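PDB 6SYN: peptidoglycan D,D-transpeptidase FtsI from Yersinia pestis, which probably cross-links septal peptidoglycan during cell division as a class B penicillin-binding transpeptidase, and here holds a ring-opened penicillin in its active site. Local coordinates for residues Tyr434-Lys445 and Tyr456-Ser467; Arg470-Asn478 and Val490-Met499. All coordinates share one frame; numbering follows the deposited sequence. Where two conformers were deposited one is given.

Interaction 1 (Tyr434-Lys445 and Tyr456-Ser467); sequences YRIAIKTGTAKK and YLAYTAGVAPAS. With CB9 ((2R,4S)-2-[(1R)-1-{[(2S)-2-carboxy-2-phenylacetyl]amino}-2-oxoethyl]-5,5-dimethyl-1,3-thiazolidine-4-carboxylic acid), chain D.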
loop_
_atom_site.group_PDB
_atom_site.type_symbol
_atom_site.label_atom_id
_atom_site.label_comp_id
_atom_site.label_asym_id
_atom_site.label_seq_id
_atom_site.Cartn_x
_atom_site.Cartn_y
_atom_site.Cartn_z
ATOM N N TYR A 434 -15.090 -10.591 -17.100
ATOM C CA TYR A 434 -14.567 -9.200 -17.163
ATOM C C TYR A 434 -13.289 -9.167 -18.002
ATOM O O TYR A 434 -12.504 -10.139 -17.952
ATOM C CB TYR A 434 -14.253 -8.657 -15.767
ATOM C CG TYR A 434 -15.442 -8.407 -14.871
ATOM C CD1 TYR A 434 -16.132 -7.207 -14.906
ATOM C CD2 TYR A 434 -15.856 -9.363 -13.956
ATOM C CE1 TYR A 434 -17.208 -6.968 -14.066
ATOM C CE2 TYR A 434 -16.934 -9.144 -13.113
ATOM C CZ TYR A 434 -17.614 -7.940 -13.167
ATOM O OH TYR A 434 -18.674 -7.722 -12.335
ATOM N N ARG A 435 -13.099 -8.063 -18.731
ATOM C CA ARG A 435 -11.853 -7.704 -19.456
ATOM C C ARG A 435 -11.007 -6.807 -18.552
ATOM O O ARG A 435 -11.592 -5.910 -17.900
ATOM C CB ARG A 435 -12.172 -6.935 -20.740
ATOM C CG ARG A 435 -13.173 -7.611 -21.666
ATOM C CD ARG A 435 -13.796 -6.607 -22.619
ATOM N NE ARG A 435 -12.808 -5.821 -23.348
ATOM C CZ ARG A 435 -13.069 -4.709 -24.035
ATOM N NH1 ARG A 435 -14.301 -4.226 -24.095
ATOM N NH2 ARG A 435 -12.092 -4.078 -24.666
ATOM N N ILE A 436 -9.688 -7.022 -18.519
ATOM C CA ILE A 436 -8.756 -6.267 -17.632
ATOM C C ILE A 436 -7.527 -5.820 -18.429
ATOM O O ILE A 436 -7.108 -6.546 -19.343
ATOM C CB ILE A 436 -8.362 -7.074 -16.372
ATOM C CG1 ILE A 436 -7.445 -8.261 -16.680
ATOM C CG2 ILE A 436 -9.596 -7.510 -15.596
ATOM C CD1 ILE A 436 -6.940 -8.969 -15.442
ATOM N N ALA A 437 -6.995 -4.649 -18.077
ATOM C CA ALA A 437 -5.745 -4.066 -18.610
ATOM C C ALA A 437 -4.712 -3.994 -17.479
ATOM O O ALA A 437 -4.776 -3.053 -16.655
ATOM C CB ALA A 437 -6.032 -2.712 -19.208
ATOM N N ILE A 438 -3.806 -4.973 -17.440
ATOM C CA ILE A 438 -2.722 -5.088 -16.424
ATOM C C ILE A 438 -1.358 -5.051 -17.113
ATOM O O ILE A 438 -1.275 -5.289 -18.329
ATOM C CB ILE A 438 -2.863 -6.381 -15.599
ATOM C CG1 ILE A 438 -2.572 -7.635 -16.430
ATOM C CG2 ILE A 438 -4.230 -6.449 -14.944
ATOM C CD1 ILE A 438 -2.191 -8.845 -15.604
ATOM N N LYS A 439 -0.328 -4.794 -16.316
ATOM C CA LYS A 439 1.090 -5.042 -16.653
ATOM C C LYS A 439 1.736 -5.718 -15.442
ATOM O O LYS A 439 1.575 -5.201 -14.322
ATOM C CB LYS A 439 1.769 -3.716 -16.998
ATOM C CG LYS A 439 3.215 -3.830 -17.451
ATOM C CD LYS A 439 3.364 -4.452 -18.820
ATOM C CE LYS A 439 4.777 -4.887 -19.123
ATOM N NZ LYS A 439 5.139 -6.100 -18.360
ATOM N N THR A 440 2.414 -6.845 -15.649
ATOM C CA THR A 440 3.231 -7.508 -14.604
ATOM C C THR A 440 4.579 -6.796 -14.499
ATOM O O THR A 440 4.900 -5.979 -15.380
ATOM C CB THR A 440 3.452 -8.995 -14.902
ATOM O OG1 THR A 440 4.082 -9.080 -16.181
ATOM C CG2 THR A 440 2.166 -9.791 -14.882
ATOM N N GLY A 441 5.331 -7.121 -13.452
ATOM C CA GLY A 441 6.700 -6.639 -13.223
ATOM C C GLY A 441 7.411 -7.528 -12.222
ATOM O O GLY A 441 6.745 -8.029 -11.285
ATOM N N THR A 442 8.704 -7.760 -12.448
ATOM C CA THR A 442 9.636 -8.430 -11.509
ATOM C C THR A 442 10.891 -7.557 -11.442
ATOM O O THR A 442 11.764 -7.712 -12.321
ATOM C CB THR A 442 9.931 -9.875 -11.940
ATOM O OG1 THR A 442 8.725 -10.479 -12.413
ATOM C CG2 THR A 442 10.522 -10.712 -10.826
ATOM N N ALA A 443 10.936 -6.625 -10.486
ATOM C CA ALA A 443 12.066 -5.690 -10.283
ATOM C C ALA A 443 13.144 -6.395 -9.459
ATOM O O ALA A 443 12.793 -7.023 -8.442
ATOM C CB ALA A 443 11.601 -4.419 -9.615
ATOM N N LYS A 444 14.397 -6.329 -9.915
ATOM C CA LYS A 444 15.581 -6.734 -9.117
ATOM C C LYS A 444 15.752 -5.696 -8.006
ATOM O O LYS A 444 15.646 -4.491 -8.307
ATOM C CB LYS A 444 16.827 -6.876 -9.997
ATOM C CG LYS A 444 17.048 -8.275 -10.553
ATOM C CD LYS A 444 18.404 -8.479 -11.195
ATOM C CE LYS A 444 18.892 -9.912 -11.089
ATOM N NZ LYS A 444 19.454 -10.400 -12.372
ATOM N N LYS A 445 15.953 -6.158 -6.769
ATOM C CA LYS A 445 16.043 -5.294 -5.563
ATOM C C LYS A 445 17.470 -4.758 -5.431
ATOM O O LYS A 445 18.402 -5.568 -5.332
ATOM C CB LYS A 445 15.646 -6.068 -4.305
ATOM C CG LYS A 445 14.188 -5.931 -3.899
ATOM C CD LYS A 445 13.880 -6.595 -2.578
ATOM C CE LYS A 445 14.501 -5.895 -1.387
ATOM N NZ LYS A 445 13.502 -5.102 -0.631
ATOM N N TYR A 456 13.653 -10.000 -5.260
ATOM C CA TYR A 456 12.730 -9.404 -6.264
ATOM C C TYR A 456 11.508 -8.751 -5.607
ATOM O O TYR A 456 11.089 -9.171 -4.514
ATOM C CB TYR A 456 12.315 -10.468 -7.283
ATOM C CG TYR A 456 13.469 -11.245 -7.867
ATOM C CD1 TYR A 456 14.262 -10.705 -8.867
ATOM C CD2 TYR A 456 13.783 -12.514 -7.404
ATOM C CE1 TYR A 456 15.329 -11.410 -9.402
ATOM C CE2 TYR A 456 14.846 -13.233 -7.927
ATOM C CZ TYR A 456 15.623 -12.679 -8.929
ATOM O OH TYR A 456 16.672 -13.381 -9.450
ATOM N N LEU A 457 10.988 -7.718 -6.277
ATOM C CA LEU A 457 9.646 -7.124 -6.050
ATOM C C LEU A 457 8.675 -7.705 -7.084
ATOM O O LEU A 457 8.753 -7.295 -8.256
ATOM C CB LEU A 457 9.727 -5.604 -6.210
ATOM C CG LEU A 457 10.672 -4.883 -5.256
ATOM C CD1 LEU A 457 10.861 -3.441 -5.693
ATOM C CD2 LEU A 457 10.149 -4.947 -3.830
ATOM N N ALA A 458 7.804 -8.624 -6.663
ATOM C CA ALA A 458 6.724 -9.195 -7.499
ATOM C C ALA A 458 5.608 -8.154 -7.610
ATOM O O ALA A 458 4.960 -7.859 -6.587
ATOM C CB ALA A 458 6.233 -10.505 -6.931
ATOM N N TYR A 459 5.428 -7.616 -8.818
ATOM C CA TYR A 459 4.481 -6.527 -9.163
ATOM C C TYR A 459 3.333 -7.066 -10.017
ATOM O O TYR A 459 3.569 -7.895 -10.910
ATOM C CB TYR A 459 5.170 -5.458 -10.011
ATOM C CG TYR A 459 5.926 -4.381 -9.279
ATOM C CD1 TYR A 459 5.260 -3.344 -8.649
ATOM C CD2 TYR A 459 7.310 -4.346 -9.293
ATOM C CE1 TYR A 459 5.944 -2.319 -8.022
ATOM C CE2 TYR A 459 8.012 -3.330 -8.665
ATOM C CZ TYR A 459 7.325 -2.312 -8.028
ATOM O OH TYR A 459 8.003 -1.304 -7.409
ATOM N N THR A 460 2.126 -6.560 -9.777
ATOM C CA THR A 460 1.015 -6.549 -10.762
ATOM C C THR A 460 0.199 -5.279 -10.517
ATOM O O THR A 460 -0.308 -5.101 -9.398
ATOM C CB THR A 460 0.209 -7.853 -10.722
ATOM O OG1 THR A 460 1.005 -8.861 -11.346
ATOM C CG2 THR A 460 -1.120 -7.757 -11.438
ATOM N N ALA A 461 0.144 -4.412 -11.525
ATOM C CA ALA A 461 -0.653 -3.167 -11.543
ATOM C C ALA A 461 -1.659 -3.274 -12.687
ATOM O O ALA A 461 -1.378 -4.023 -13.644
ATOM C CB ALA A 461 0.251 -1.975 -11.713
ATOM N N GLY A 462 -2.787 -2.575 -12.591
ATOM C CA GLY A 462 -3.774 -2.580 -13.679
ATOM C C GLY A 462 -5.059 -1.862 -13.334
ATOM O O GLY A 462 -5.151 -1.222 -12.260
ATOM N N VAL A 463 -6.026 -2.018 -14.233
ATOM C CA VAL A 463 -7.255 -1.193 -14.347
ATOM C C VAL A 463 -8.385 -2.141 -14.759
ATOM O O VAL A 463 -8.075 -3.157 -15.405
ATOM C CB VAL A 463 -6.980 -0.059 -15.351
ATOM C CG1 VAL A 463 -7.881 -0.092 -16.573
ATOM C CG2 VAL A 463 -7.006 1.299 -14.679
ATOM N N ALA A 464 -9.626 -1.859 -14.359
ATOM C CA ALA A 464 -10.805 -2.689 -14.696
ATOM C C ALA A 464 -12.094 -1.938 -14.392
ATOM O O ALA A 464 -12.098 -1.025 -13.569
ATOM C CB ALA A 464 -10.762 -3.992 -13.942
ATOM N N PRO A 465 -13.210 -2.265 -15.090
ATOM C CA PRO A 465 -13.174 -3.088 -16.303
ATOM C C PRO A 465 -12.468 -2.347 -17.449
ATOM O O PRO A 465 -12.510 -1.135 -17.467
ATOM C CB PRO A 465 -14.650 -3.326 -16.664
ATOM C CG PRO A 465 -15.415 -2.953 -15.407
ATOM C CD PRO A 465 -14.580 -1.886 -14.723
ATOM N N ALA A 466 -11.851 -3.072 -18.381
ATOM C CA ALA A 466 -11.001 -2.476 -19.441
ATOM C C ALA A 466 -11.850 -1.791 -20.525
ATOM O O ALA A 466 -11.254 -1.107 -21.375
ATOM C CB ALA A 466 -10.094 -3.525 -20.027
ATOM N N SER A 467 -13.175 -1.969 -20.510
ATOM C CA SER A 467 -14.133 -1.296 -21.430
ATOM C C SER A 467 -14.319 0.158 -21.002
ATOM O O SER A 467 -14.480 1.027 -21.874
ATOM C CB SER A 467 -15.462 -1.994 -21.436
ATOM O OG SER A 467 -15.333 -3.306 -21.951
HETATM C C CB9 D . 10.320 -6.223 -15.881
HETATM N N CB9 D . 12.216 -7.859 -15.698
HETATM O O CB9 D . 10.061 -6.253 -14.703
HETATM C CA CB9 D . 11.273 -7.180 -16.590
HETATM C CB CB9 D . 10.470 -8.145 -17.510
HETATM C CAA CB9 D . 9.046 -11.496 -17.457
HETATM C CAB CB9 D . 10.563 -11.435 -15.477
HETATM O OAD CB9 D . 7.484 -10.579 -14.715
HETATM O OAE CB9 D . 16.794 -8.438 -14.719
HETATM O OAF CB9 D . 13.926 -6.585 -16.383
HETATM O OAG CB9 D . 6.782 -9.064 -16.098
HETATM O OAH CB9 D . 15.415 -7.002 -13.971
HETATM C CAJ CB9 D . 13.642 -12.460 -13.567
HETATM C CAK CB9 D . 13.977 -12.391 -14.899
HETATM C CAL CB9 D . 13.597 -11.310 -12.813
HETATM C CAM CB9 D . 14.265 -11.167 -15.482
HETATM C CAN CB9 D . 13.879 -10.079 -13.393
HETATM N NAP CB9 D . 9.100 -8.406 -17.046
HETATM S SAQ CB9 D . 11.214 -9.805 -17.586
HETATM C CAR CB9 D . 7.657 -9.711 -15.554
HETATM C CAS CB9 D . 15.686 -7.981 -14.617
HETATM C CAT CB9 D . 13.523 -7.617 -15.848
HETATM C CAU CB9 D . 14.187 -9.990 -14.747
HETATM C CAX CB9 D . 9.105 -9.396 -15.963
HETATM C CAY CB9 D . 14.561 -8.671 -15.413
HETATM C CAZ CB9 D . 9.895 -10.608 -16.562
#
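The Tyr459 ring meets the CB of Ala443 at its edge and in its plane, with CE2 3.9 Å from that methyl. The Tyr456 ring has the carbonyl O of Ala443 near its plane at one edge, is approached obliquely by Thr442 CG2 and Lys444 CG, and stacks with Tyr485. Both tyrosines belong to an antiparallel strand pair of the penicillin-binding transpeptidase fold, strands 437-445 and 456-464, whose short axes run at 164°. Alternating hydrogen-bonded and non-hydrogen-bonded pairs fix the register: Lys439 N reaches Ala461 O at 3.0 Å and Leu457 N reaches Ala443 O at 2.9 Å. Past the strands, Ala466 N closes on Arg435 O beyond a cis peptide at Pro465.

Lys439-Thr440-Gly441 fits the KTG motif of this family. Lys439 NZ turns back to Thr440 O and also bonds Ser304 OG, because the chain bends at chi2 (71°) and chi4. Thr440, Thr442 and Tyr456 share the opposite face of the sheet from Tyr459. There the two threonine hydroxyls divide one ligand carboxylate: Thr440 OG1 donates to CB9 OAG at 2.7 Å, and Thr442 OG1 donates to CB9 OAD at 2.6 Å. The ligand's other anchor here is backbone, consistent with an oxyanion-hole role: Thr442 N donates to the carbonyl oxygen O of CB9 at 3.0 Å, with 159° at the hydrogen.

Interaction 2 (Arg470-Asn478 and Val490-Met499); sequences RFALVVVIN and VSAPVFGAIM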
loop_
_atom_site.group_PDB
_atom_site.type_symbol
_atom_site.label_atom_id
_atom_site.label_comp_id
_atom_site.label_asym_id
_atom_site.label_seq_id
_atom_site.Cartn_x
_atom_site.Cartn_y
_atom_site.Cartn_z
ATOM N N ARG A 470 -12.985 1.686 -13.843
ATOM C CA ARG A 470 -13.538 2.317 -12.622
ATOM C C ARG A 470 -12.476 2.294 -11.521
ATOM O O ARG A 470 -12.411 3.268 -10.744
ATOM C CB ARG A 470 -14.823 1.588 -12.216
ATOM C CG ARG A 470 -16.025 1.957 -13.074
ATOM C CD ARG A 470 -16.546 3.349 -12.760
ATOM N NE ARG A 470 -16.941 3.442 -11.357
ATOM C CZ ARG A 470 -18.132 3.091 -10.873
ATOM N NH1 ARG A 470 -19.075 2.632 -11.679
ATOM N NH2 ARG A 470 -18.377 3.198 -9.577
ATOM N N PHE A 471 -11.656 1.241 -11.474
ATOM C CA PHE A 471 -10.714 0.973 -10.359
ATOM C C PHE A 471 -9.314 0.707 -10.904
ATOM O O PHE A 471 -9.137 -0.204 -11.730
ATOM C CB PHE A 471 -11.220 -0.205 -9.532
ATOM C CG PHE A 471 -12.683 -0.088 -9.197
ATOM C CD1 PHE A 471 -13.134 0.925 -8.365
ATOM C CD2 PHE A 471 -13.610 -0.960 -9.741
ATOM C CE1 PHE A 471 -14.481 1.046 -8.062
ATOM C CE2 PHE A 471 -14.955 -0.839 -9.433
ATOM C CZ PHE A 471 -15.388 0.162 -8.598
ATOM N N ALA A 472 -8.358 1.510 -10.449
ATOM C CA ALA A 472 -6.913 1.227 -10.554
ATOM C C ALA A 472 -6.517 0.421 -9.315
ATOM O O ALA A 472 -6.967 0.779 -8.207
ATOM C CB ALA A 472 -6.133 2.510 -10.683
ATOM N N LEU A 473 -5.756 -0.657 -9.513
ATOM C CA LEU A 473 -5.192 -1.493 -8.420
ATOM C C LEU A 473 -3.705 -1.726 -8.685
ATOM O O LEU A 473 -3.356 -2.048 -9.834
ATOM C CB LEU A 473 -5.957 -2.817 -8.343
ATOM C CG LEU A 473 -5.443 -3.827 -7.319
ATOM C CD1 LEU A 473 -5.406 -3.229 -5.918
ATOM C CD2 LEU A 473 -6.305 -5.083 -7.333
ATOM N N VAL A 474 -2.880 -1.536 -7.653
ATOM C CA VAL A 474 -1.454 -1.970 -7.597
ATOM C C VAL A 474 -1.319 -3.015 -6.482
ATOM O O VAL A 474 -1.953 -2.853 -5.417
ATOM C CB VAL A 474 -0.494 -0.782 -7.376
ATOM C CG1 VAL A 474 0.928 -1.238 -7.073
ATOM C CG2 VAL A 474 -0.505 0.187 -8.548
ATOM N N VAL A 475 -0.535 -4.058 -6.754
ATOM C CA VAL A 475 -0.099 -5.109 -5.791
ATOM C C VAL A 475 1.405 -5.326 -6.012
ATOM O O VAL A 475 1.797 -5.625 -7.162
ATOM C CB VAL A 475 -0.922 -6.399 -5.986
ATOM C CG1 VAL A 475 -0.517 -7.506 -5.024
ATOM C CG2 VAL A 475 -2.411 -6.126 -5.876
ATOM N N VAL A 476 2.209 -5.109 -4.964
ATOM C CA VAL A 476 3.675 -5.397 -4.923
ATOM C C VAL A 476 3.933 -6.331 -3.734
ATOM O O VAL A 476 3.543 -5.972 -2.609
ATOM C CB VAL A 476 4.523 -4.106 -4.843
ATOM C CG1 VAL A 476 4.179 -3.240 -3.637
ATOM C CG2 VAL A 476 6.016 -4.398 -4.867
ATOM N N ILE A 477 4.515 -7.508 -3.987
ATOM C CA ILE A 477 5.062 -8.425 -2.941
ATOM C C ILE A 477 6.572 -8.191 -2.895
ATOM O O ILE A 477 7.247 -8.436 -3.916
ATOM C CB ILE A 477 4.742 -9.912 -3.211
ATOM C CG1 ILE A 477 3.250 -10.170 -3.447
ATOM C CG2 ILE A 477 5.296 -10.785 -2.093
ATOM C CD1 ILE A 477 2.369 -9.923 -2.247
ATOM N N ASN A 478 7.070 -7.743 -1.746
ATOM C CA ASN A 478 8.498 -7.398 -1.544
ATOM C C ASN A 478 9.208 -8.635 -0.978
ATOM O O ASN A 478 8.870 -9.048 0.153
ATOM C CB ASN A 478 8.609 -6.117 -0.714
ATOM C CG ASN A 478 9.948 -5.947 -0.033
ATOM O OD1 ASN A 478 10.992 -5.992 -0.681
ATOM N ND2 ASN A 478 9.918 -5.738 1.275
ATOM N N VAL A 490 3.080 -14.533 -8.695
ATOM C CA VAL A 490 2.963 -14.246 -7.231
ATOM C C VAL A 490 1.943 -13.129 -6.974
ATOM O O VAL A 490 1.157 -13.281 -6.017
ATOM C CB VAL A 490 4.337 -13.893 -6.632
ATOM C CG1 VAL A 490 4.215 -13.293 -5.239
ATOM C CG2 VAL A 490 5.264 -15.099 -6.615
ATOM N N SER A 491 1.963 -12.049 -7.763
ATOM C CA SER A 491 1.104 -10.846 -7.559
ATOM C C SER A 491 -0.123 -10.864 -8.490
ATOM O O SER A 491 -1.215 -10.492 -8.014
ATOM C CB SER A 491 1.911 -9.582 -7.705
ATOM O OG SER A 491 2.934 -9.530 -6.720
ATOM N N ALA A 492 0.030 -11.290 -9.751
ATOM C CA ALA A 492 -1.078 -11.455 -10.726
ATOM C C ALA A 492 -2.286 -12.121 -10.066
ATOM O O ALA A 492 -3.391 -11.598 -10.154
ATOM C CB ALA A 492 -0.615 -12.234 -11.936
ATOM N N PRO A 493 -2.141 -13.283 -9.385
ATOM C CA PRO A 493 -3.297 -13.969 -8.809
ATOM C C PRO A 493 -3.973 -13.148 -7.705
ATOM O O PRO A 493 -5.187 -13.142 -7.660
ATOM C CB PRO A 493 -2.742 -15.293 -8.246
ATOM C CG PRO A 493 -1.242 -15.089 -8.140
ATOM C CD PRO A 493 -0.885 -14.017 -9.149
ATOM N N VAL A 494 -3.182 -12.478 -6.863
ATOM C CA VAL A 494 -3.680 -11.608 -5.755
ATOM C C VAL A 494 -4.431 -10.418 -6.365
ATOM O O VAL A 494 -5.455 -10.012 -5.781
ATOM C CB VAL A 494 -2.545 -11.138 -4.825
ATOM C CG1 VAL A 494 -3.061 -10.212 -3.734
ATOM C CG2 VAL A 494 -1.798 -12.306 -4.207
ATOM N N PHE A 495 -3.944 -9.878 -7.487
ATOM C CA PHE A 495 -4.631 -8.801 -8.248
ATOM C C PHE A 495 -6.006 -9.308 -8.691
ATOM O O PHE A 495 -7.002 -8.595 -8.490
ATOM C CB PHE A 495 -3.809 -8.343 -9.454
ATOM C CG PHE A 495 -4.466 -7.250 -10.260
ATOM C CD1 PHE A 495 -5.571 -7.520 -11.057
ATOM C CD2 PHE A 495 -3.988 -5.950 -10.219
ATOM C CE1 PHE A 495 -6.175 -6.516 -11.800
ATOM C CE2 PHE A 495 -4.593 -4.948 -10.966
ATOM C CZ PHE A 495 -5.686 -5.231 -11.754
ATOM N N GLY A 496 -6.046 -10.503 -9.289
ATOM C CA GLY A 496 -7.276 -11.118 -9.822
ATOM C C GLY A 496 -8.327 -11.284 -8.740
ATOM O O GLY A 496 -9.463 -10.805 -8.940
ATOM N N ALA A 497 -7.947 -11.917 -7.628
ATOM C CA ALA A 497 -8.790 -12.141 -6.432
ATOM C C ALA A 497 -9.358 -10.809 -5.922
ATOM O O ALA A 497 -10.567 -10.765 -5.623
ATOM C CB ALA A 497 -7.985 -12.840 -5.363
ATOM N N ILE A 498 -8.529 -9.765 -5.811
ATOM C CA ILE A 498 -8.948 -8.452 -5.229
ATOM C C ILE A 498 -9.876 -7.734 -6.217
ATOM O O ILE A 498 -10.960 -7.314 -5.795
ATOM C CB ILE A 498 -7.737 -7.585 -4.826
ATOM C CG1 ILE A 498 -7.109 -8.087 -3.521
ATOM C CG2 ILE A 498 -8.132 -6.116 -4.726
ATOM C CD1 ILE A 498 -5.853 -7.359 -3.098
ATOM N N MET A 499 -9.476 -7.612 -7.484
ATOM C CA MET A 499 -10.249 -6.857 -8.509
ATOM C C MET A 499 -11.598 -7.543 -8.771
ATOM O O MET A 499 -12.581 -6.816 -8.998
ATOM C CB MET A 499 -9.462 -6.716 -9.817
ATOM C CG MET A 499 -10.072 -5.710 -10.775
ATOM S SD MET A 499 -10.516 -4.140 -9.966
ATOM C CE MET A 499 -9.089 -3.135 -10.378
#
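Leu473 lays its CD2 methyl over one face of the Phe495 ring, 4.0 Å from the centroid and 20° off the ring normal, a CH-pi contact displaced toward the rim. The pair belongs to the helix-on-sheet packing of the transpeptidase fold, in which helix 492-505 covers one face of the antiparallel sheet beside helix 183-199, while helix 370-381 packs on the other. The short axes of strand 471-478 and helix 492-499 are 8.5 Å apart at closest, and their N-to-C directions differ by 144°, so the helix runs back at a slant to the strand.

No hydrogen bond joins the two segments; the alternate residues Phe471, Leu473, Val475 and Ile477 make the contact through apolar side chains. Leu473 carries CG opposite its backbone N (chi1 177°), which brings the isobutyl group between Phe495 and Ile498, the latter crossing it at about a right angle. Further along, Val475 CG1 meets Val494 CG1 at 3.9 Å, and Ile477 CG1 meets Val490 CG1 at 3.7 Å. Ser491 places its CB against Val475, but its hydroxyl is bonded to Ala458 O on the neighbouring strand 455-464. The strand begins with a classic beta bulge, in which Arg470 and Phe471 together sit across from Ala464. Here the bent Met499 chain sets its CE methyl 3.7 Å from Phe471 CB.

How the interactions relate
Both contacts are largely buried in the transpeptidase domain, with centres about 7 Å apart, and they share one sheet in which strands 455-464 and 471-478 are neighbours. Interaction 1 is made within the sheet, so paired backbone bonds dominate; it includes the outermost strand 437-446, which borders the ligand pocket and carries polar side chains there. Interaction 2 joins the sheet's face to a helix, and its chemistry is mainly apolar, with no hydrogen bond between the two segments. They meet at Ala458, whose O probably accepts from Ile477 N (2.7 Å), and at Thr460, whose CG2 packs on Phe495 CB.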